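WZI (Escherichia coli, PDB 2YNK) is an outer membrane lectin, a carbohydrate-binding beta-barrel that underpins assembly of the group 1 capsule. Local coordinates at residues G267-L279 against F289-P303. Numbering follows the deposited sequence.
Sequences GNQLAGFDFKFKL and FYGQMIGEDESGFLP
Phe275 lays its ring over the backbone of the neighbouring strand at Gly291. Its CB leads to CG, which sits between the backbone N and the carbonyl carbon (chi1 81°), and this leans the ring across the strand pair. CD2 and CE2 lie over Gly291, nearest its N; Phe275 CE2 is 3.5 Å from Gly291 N. CZ reaches the carbonyl carbon of Tyr290, whose CA makes a CH-pi contact with the same ring. On the CD1 side of the ring, Phe275 CE1 lies 3.5 Å from Phe289 O, with CD1 farther from the same oxygen. Phe275 CE1 also meets Phe289 CE2 at 3.7 Å. These two rings are steeply inclined, their planes 77° apart. Phe277 runs alongside Phe289 and sets its CB over one face of that ring, 4.1 Å from the centroid. The two rings come closest at Phe277 CD2 and Phe289 CE1, 3.4 Å apart. The three phenylalanines form an aromatic cluster on the outer side of the sheet.

Strands 268-278 and 287-295 are adjacent antiparallel staves of the 18-stranded Wzi barrel. Eight backbone hydrogen bonds join them from Ala271-Gly295 to Phe277-Phe289.

Asp274 and Gln292 lie side by side on the polar face opposite the phenylalanines. Their ends bind elsewhere: Asp274 to Arg217, Gln292 to Leu160 N and Trp152 O. Beyond Gly295 the chain turns a corner and folds back over strand 268-278. There Pro303 CD packs 3.8 Å from Phe273 CE2. The CZ edge of that ring meets Phe301 O, nearly in plane. A bound hexane lies about 6 Å from the Phe273 side chain.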
loop_
_atom_site.group_PDB
_atom_site.type_symbol
_atom_site.label_atom_id
_atom_site.label_comp_id
_atom_site.label_asym_id
_atom_site.label_seq_id
_atom_site.Cartn_x
_atom_site.Cartn_y
_atom_site.Cartn_z
ATOM N N GLY A 267 6.940 24.823 1.191
ATOM C CA GLY A 267 6.750 23.526 0.538
ATOM C C GLY A 267 5.410 23.318 -0.171
ATOM O O GLY A 267 4.673 24.272 -0.399
ATOM N N ASN A 268 5.127 22.064 -0.548
ATOM C CA ASN A 268 3.816 21.630 -1.068
ATOM C C ASN A 268 3.191 20.585 -0.136
ATOM O O ASN A 268 3.833 19.597 0.191
ATOM C CB ASN A 268 3.968 21.028 -2.466
ATOM C CG ASN A 268 2.669 20.446 -3.020
ATOM O OD1 ASN A 268 2.708 19.504 -3.801
ATOM N ND2 ASN A 268 1.527 21.007 -2.642
ATOM N N GLN A 269 1.934 20.802 0.256
ATOM C CA GLN A 269 1.259 19.975 1.245
ATOM C C GLN A 269 0.171 19.103 0.623
ATOM O O GLN A 269 -0.451 19.472 -0.386
ATOM C CB GLN A 269 0.635 20.856 2.344
ATOM C CG GLN A 269 1.599 21.326 3.434
ATOM C CD GLN A 269 2.621 22.338 2.939
ATOM O OE1 GLN A 269 3.839 22.081 2.948
ATOM N NE2 GLN A 269 2.133 23.498 2.492
ATOM N N LEU A 270 -0.028 17.937 1.239
ATOM C CA LEU A 270 -1.225 17.121 1.048
ATOM C C LEU A 270 -1.703 16.646 2.421
ATOM O O LEU A 270 -0.897 16.333 3.289
ATOM C CB LEU A 270 -0.953 15.926 0.130
ATOM C CG LEU A 270 -0.964 16.235 -1.371
ATOM C CD1 LEU A 270 0.417 16.667 -1.834
ATOM C CD2 LEU A 270 -1.444 15.040 -2.170
ATOM N N ALA A 271 -3.014 16.601 2.619
ATOM C CA ALA A 271 -3.566 16.285 3.939
ATOM C C ALA A 271 -5.028 15.858 3.845
ATOM O O ALA A 271 -5.790 16.399 3.051
ATOM C CB ALA A 271 -3.412 17.475 4.876
ATOM N N GLY A 272 -5.401 14.872 4.651
ATOM C CA GLY A 272 -6.771 14.402 4.669
ATOM C C GLY A 272 -7.070 13.326 5.694
ATOM O O GLY A 272 -6.233 12.992 6.526
ATOM N N PHE A 273 -8.281 12.780 5.608
ATOM C CA PHE A 273 -8.777 11.801 6.567
ATOM C C PHE A 273 -9.235 10.539 5.862
ATOM O O PHE A 273 -9.561 10.556 4.671
ATOM C CB PHE A 273 -9.951 12.370 7.366
ATOM C CG PHE A 273 -9.689 13.724 7.952
ATOM C CD1 PHE A 273 -8.794 13.878 8.996
ATOM C CD2 PHE A 273 -10.341 14.844 7.465
ATOM C CE1 PHE A 273 -8.551 15.126 9.552
ATOM C CE2 PHE A 273 -10.099 16.097 8.004
ATOM C CZ PHE A 273 -9.201 16.239 9.051
ATOM N N ASP A 274 -9.256 9.447 6.617
ATOM C CA ASP A 274 -9.819 8.186 6.148
ATOM C C ASP A 274 -10.620 7.529 7.263
ATOM O O ASP A 274 -10.465 7.875 8.433
ATOM C CB ASP A 274 -8.730 7.237 5.624
ATOM C CG ASP A 274 -7.373 7.448 6.295
ATOM O OD1 ASP A 274 -6.700 8.481 6.025
ATOM O OD2 ASP A 274 -6.963 6.567 7.079
ATOM N N PHE A 275 -11.496 6.602 6.891
ATOM C CA PHE A 275 -12.239 5.810 7.871
ATOM C C PHE A 275 -12.498 4.406 7.333
ATOM O O PHE A 275 -12.476 4.179 6.120
ATOM C CB PHE A 275 -13.578 6.480 8.224
ATOM C CG PHE A 275 -14.661 6.221 7.215
ATOM C CD1 PHE A 275 -15.470 5.091 7.320
ATOM C CD2 PHE A 275 -14.848 7.083 6.141
ATOM C CE1 PHE A 275 -16.449 4.837 6.375
ATOM C CE2 PHE A 275 -15.830 6.836 5.195
ATOM C CZ PHE A 275 -16.631 5.714 5.310
ATOM N N LYS A 276 -12.733 3.473 8.250
ATOM C CA LYS A 276 -13.258 2.154 7.915
ATOM C C LYS A 276 -14.295 1.770 8.986
ATOM O O LYS A 276 -14.024 1.884 10.186
ATOM C CB LYS A 276 -12.130 1.107 7.822
ATOM C CG LYS A 276 -12.617 -0.270 7.374
ATOM C CD LYS A 276 -11.533 -1.338 7.292
ATOM C CE LYS A 276 -12.151 -2.724 7.076
ATOM N NZ LYS A 276 -11.221 -3.779 6.561
ATOM N N PHE A 277 -15.474 1.328 8.543
ATOM C CA PHE A 277 -16.570 0.979 9.443
ATOM C C PHE A 277 -16.974 -0.486 9.299
ATOM O O PHE A 277 -17.535 -0.877 8.284
ATOM C CB PHE A 277 -17.781 1.874 9.171
ATOM C CG PHE A 277 -18.890 1.706 10.173
ATOM C CD1 PHE A 277 -18.845 2.362 11.396
ATOM C CD2 PHE A 277 -19.979 0.894 9.897
ATOM C CE1 PHE A 277 -19.866 2.210 12.323
ATOM C CE2 PHE A 277 -21.001 0.741 10.819
ATOM C CZ PHE A 277 -20.945 1.400 12.032
ATOM N N LYS A 278 -16.691 -1.288 10.323
ATOM C CA LYS A 278 -17.014 -2.723 10.310
ATOM C C LYS A 278 -18.462 -2.933 10.725
ATOM O O LYS A 278 -18.934 -2.288 11.657
ATOM C CB LYS A 278 -16.093 -3.497 11.260
ATOM C CG LYS A 278 -14.627 -3.503 10.845
ATOM C CD LYS A 278 -13.690 -3.865 11.995
ATOM C CE LYS A 278 -12.447 -2.979 11.998
ATOM N NZ LYS A 278 -12.748 -1.522 12.189
ATOM N N LEU A 279 -19.162 -3.831 10.034
ATOM C CA LEU A 279 -20.566 -4.125 10.340
ATOM C C LEU A 279 -20.747 -5.363 11.226
ATOM O O LEU A 279 -21.795 -5.529 11.841
ATOM C CB LEU A 279 -21.389 -4.281 9.050
ATOM C CG LEU A 279 -21.807 -2.986 8.339
ATOM C CD1 LEU A 279 -22.530 -3.280 7.030
ATOM C CD2 LEU A 279 -22.681 -2.130 9.244
ATOM N N PHE A 289 -17.315 -0.917 5.126
ATOM C CA PHE A 289 -17.155 0.112 4.126
ATOM C C PHE A 289 -16.156 1.148 4.617
ATOM O O PHE A 289 -16.011 1.368 5.827
ATOM C CB PHE A 289 -18.499 0.715 3.693
ATOM C CG PHE A 289 -19.231 1.470 4.769
ATOM C CD1 PHE A 289 -20.074 0.808 5.656
ATOM C CD2 PHE A 289 -19.128 2.854 4.857
ATOM C CE1 PHE A 289 -20.775 1.510 6.635
ATOM C CE2 PHE A 289 -19.830 3.565 5.829
ATOM C CZ PHE A 289 -20.654 2.893 6.722
ATOM N N TYR A 290 -15.443 1.741 3.661
ATOM C CA TYR A 290 -14.350 2.647 3.954
ATOM C C TYR A 290 -14.308 3.829 2.985
ATOM O O TYR A 290 -14.879 3.782 1.897
ATOM C CB TYR A 290 -13.029 1.884 3.911
ATOM C CG TYR A 290 -12.804 1.098 2.631
ATOM C CD1 TYR A 290 -12.293 1.721 1.490
ATOM C CD2 TYR A 290 -13.094 -0.264 2.563
ATOM C CE1 TYR A 290 -12.090 1.017 0.320
ATOM C CE2 TYR A 290 -12.889 -0.980 1.393
ATOM C CZ TYR A 290 -12.382 -0.331 0.271
ATOM O OH TYR A 290 -12.166 -1.019 -0.902
ATOM N N GLY A 291 -13.613 4.885 3.399
ATOM C CA GLY A 291 -13.470 6.104 2.601
ATOM C C GLY A 291 -12.219 6.897 2.947
ATOM O O GLY A 291 -11.681 6.784 4.050
ATOM N N GLN A 292 -11.755 7.698 1.995
ATOM C CA GLN A 292 -10.569 8.523 2.193
ATOM C C GLN A 292 -10.723 9.821 1.420
ATOM O O GLN A 292 -11.159 9.814 0.263
ATOM C CB GLN A 292 -9.317 7.771 1.725
ATOM C CG GLN A 292 -8.013 8.546 1.885
ATOM C CD GLN A 292 -6.789 7.710 1.556
ATOM O OE1 GLN A 292 -6.672 7.170 0.453
ATOM N NE2 GLN A 292 -5.869 7.599 2.514
HETATM N N MSE A 293 -10.371 10.931 2.061
HETATM C CA MSE A 293 -10.493 12.245 1.436
HETATM C C MSE A 293 -9.237 13.027 1.670
HETATM O O MSE A 293 -9.041 13.571 2.747
HETATM C CB MSE A 293 -11.697 12.981 2.016
HETATM C CG MSE A 293 -11.946 14.315 1.309
HETATM SE SE MSE A 293 -13.199 15.413 2.364
HETATM C CE MSE A 293 -13.719 16.730 0.993
ATOM N N ILE A 294 -8.378 13.095 0.655
ATOM C CA ILE A 294 -7.156 13.888 0.734
ATOM C C ILE A 294 -7.302 15.139 -0.105
ATOM O O ILE A 294 -7.815 15.077 -1.219
ATOM C CB ILE A 294 -5.944 13.118 0.221
ATOM C CG1 ILE A 294 -5.754 11.842 1.032
ATOM C CG2 ILE A 294 -4.705 13.990 0.315
ATOM C CD1 ILE A 294 -5.352 12.088 2.468
ATOM N N GLY A 295 -6.845 16.266 0.435
ATOM C CA GLY A 295 -6.942 17.560 -0.243
ATOM C C GLY A 295 -5.580 18.159 -0.540
ATOM O O GLY A 295 -4.598 17.841 0.129
ATOM N N GLU A 296 -5.524 19.032 -1.542
ATOM C CA GLU A 296 -4.268 19.660 -1.937
ATOM C C GLU A 296 -3.962 20.949 -1.169
ATOM O O GLU A 296 -2.794 21.298 -0.996
ATOM C CB GLU A 296 -4.255 19.910 -3.442
ATOM C CG GLU A 296 -3.852 18.683 -4.250
ATOM C CD GLU A 296 -2.354 18.419 -4.253
ATOM O OE1 GLU A 296 -1.600 19.084 -3.503
ATOM O OE2 GLU A 296 -1.932 17.530 -5.020
ATOM N N ASP A 297 -5.006 21.637 -0.712
ATOM C CA ASP A 297 -4.876 22.822 0.145
ATOM C C ASP A 297 -5.496 22.531 1.518
ATOM O O ASP A 297 -6.342 21.637 1.638
ATOM C CB ASP A 297 -5.594 24.021 -0.489
ATOM C CG ASP A 297 -5.237 24.219 -1.957
ATOM O OD1 ASP A 297 -4.056 24.056 -2.314
ATOM O OD2 ASP A 297 -6.140 24.550 -2.754
ATOM N N GLU A 298 -5.086 23.275 2.548
ATOM C CA GLU A 298 -5.610 23.041 3.902
ATOM C C GLU A 298 -6.268 24.274 4.539
ATOM O O GLU A 298 -5.608 25.273 4.823
ATOM C CB GLU A 298 -4.524 22.476 4.827
ATOM C CG GLU A 298 -5.077 22.037 6.181
ATOM C CD GLU A 298 -4.376 20.826 6.778
ATOM O OE1 GLU A 298 -3.130 20.723 6.675
ATOM O OE2 GLU A 298 -5.085 19.972 7.361
ATOM N N SER A 299 -7.581 24.169 4.755
ATOM C CA SER A 299 -8.365 25.165 5.487
ATOM C C SER A 299 -8.252 24.931 6.996
ATOM O O SER A 299 -9.212 24.495 7.642
ATOM C CB SER A 299 -9.838 25.098 5.054
ATOM O OG SER A 299 -10.665 25.905 5.880
ATOM N N GLY A 300 -7.073 25.216 7.548
ATOM C CA GLY A 300 -6.816 25.060 8.979
ATOM C C GLY A 300 -6.982 23.632 9.461
ATOM O O GLY A 300 -6.012 22.877 9.546
ATOM N N PHE A 301 -8.226 23.269 9.766
ATOM C CA PHE A 301 -8.549 21.930 10.281
ATOM C C PHE A 301 -9.063 20.975 9.192
ATOM O O PHE A 301 -8.870 19.761 9.295
ATOM C CB PHE A 301 -9.511 21.986 11.499
ATOM C CG PHE A 301 -10.680 22.944 11.358
ATOM C CD1 PHE A 301 -10.548 24.293 11.703
ATOM C CD2 PHE A 301 -11.928 22.491 10.936
ATOM C CE1 PHE A 301 -11.624 25.170 11.591
ATOM C CE2 PHE A 301 -13.006 23.364 10.827
ATOM C CZ PHE A 301 -12.854 24.704 11.154
ATOM N N LEU A 302 -9.692 21.524 8.152
ATOM C CA LEU A 302 -10.205 20.720 7.037
ATOM C C LEU A 302 -9.356 20.919 5.779
ATOM O O LEU A 302 -8.701 21.943 5.635
ATOM C CB LEU A 302 -11.659 21.097 6.743
ATOM C CG LEU A 302 -12.689 20.543 7.734
ATOM C CD1 LEU A 302 -13.921 21.442 7.798
ATOM C CD2 LEU A 302 -13.069 19.107 7.379
ATOM N N PRO A 303 -9.353 19.930 4.872
ATOM C CA PRO A 303 -8.679 20.059 3.588
ATOM C C PRO A 303 -9.588 20.607 2.493
ATOM O O PRO A 303 -10.804 20.494 2.595
ATOM C CB PRO A 303 -8.308 18.619 3.265
ATOM C CG PRO A 303 -9.424 17.834 3.844
ATOM C CD PRO A 303 -9.794 18.546 5.112
#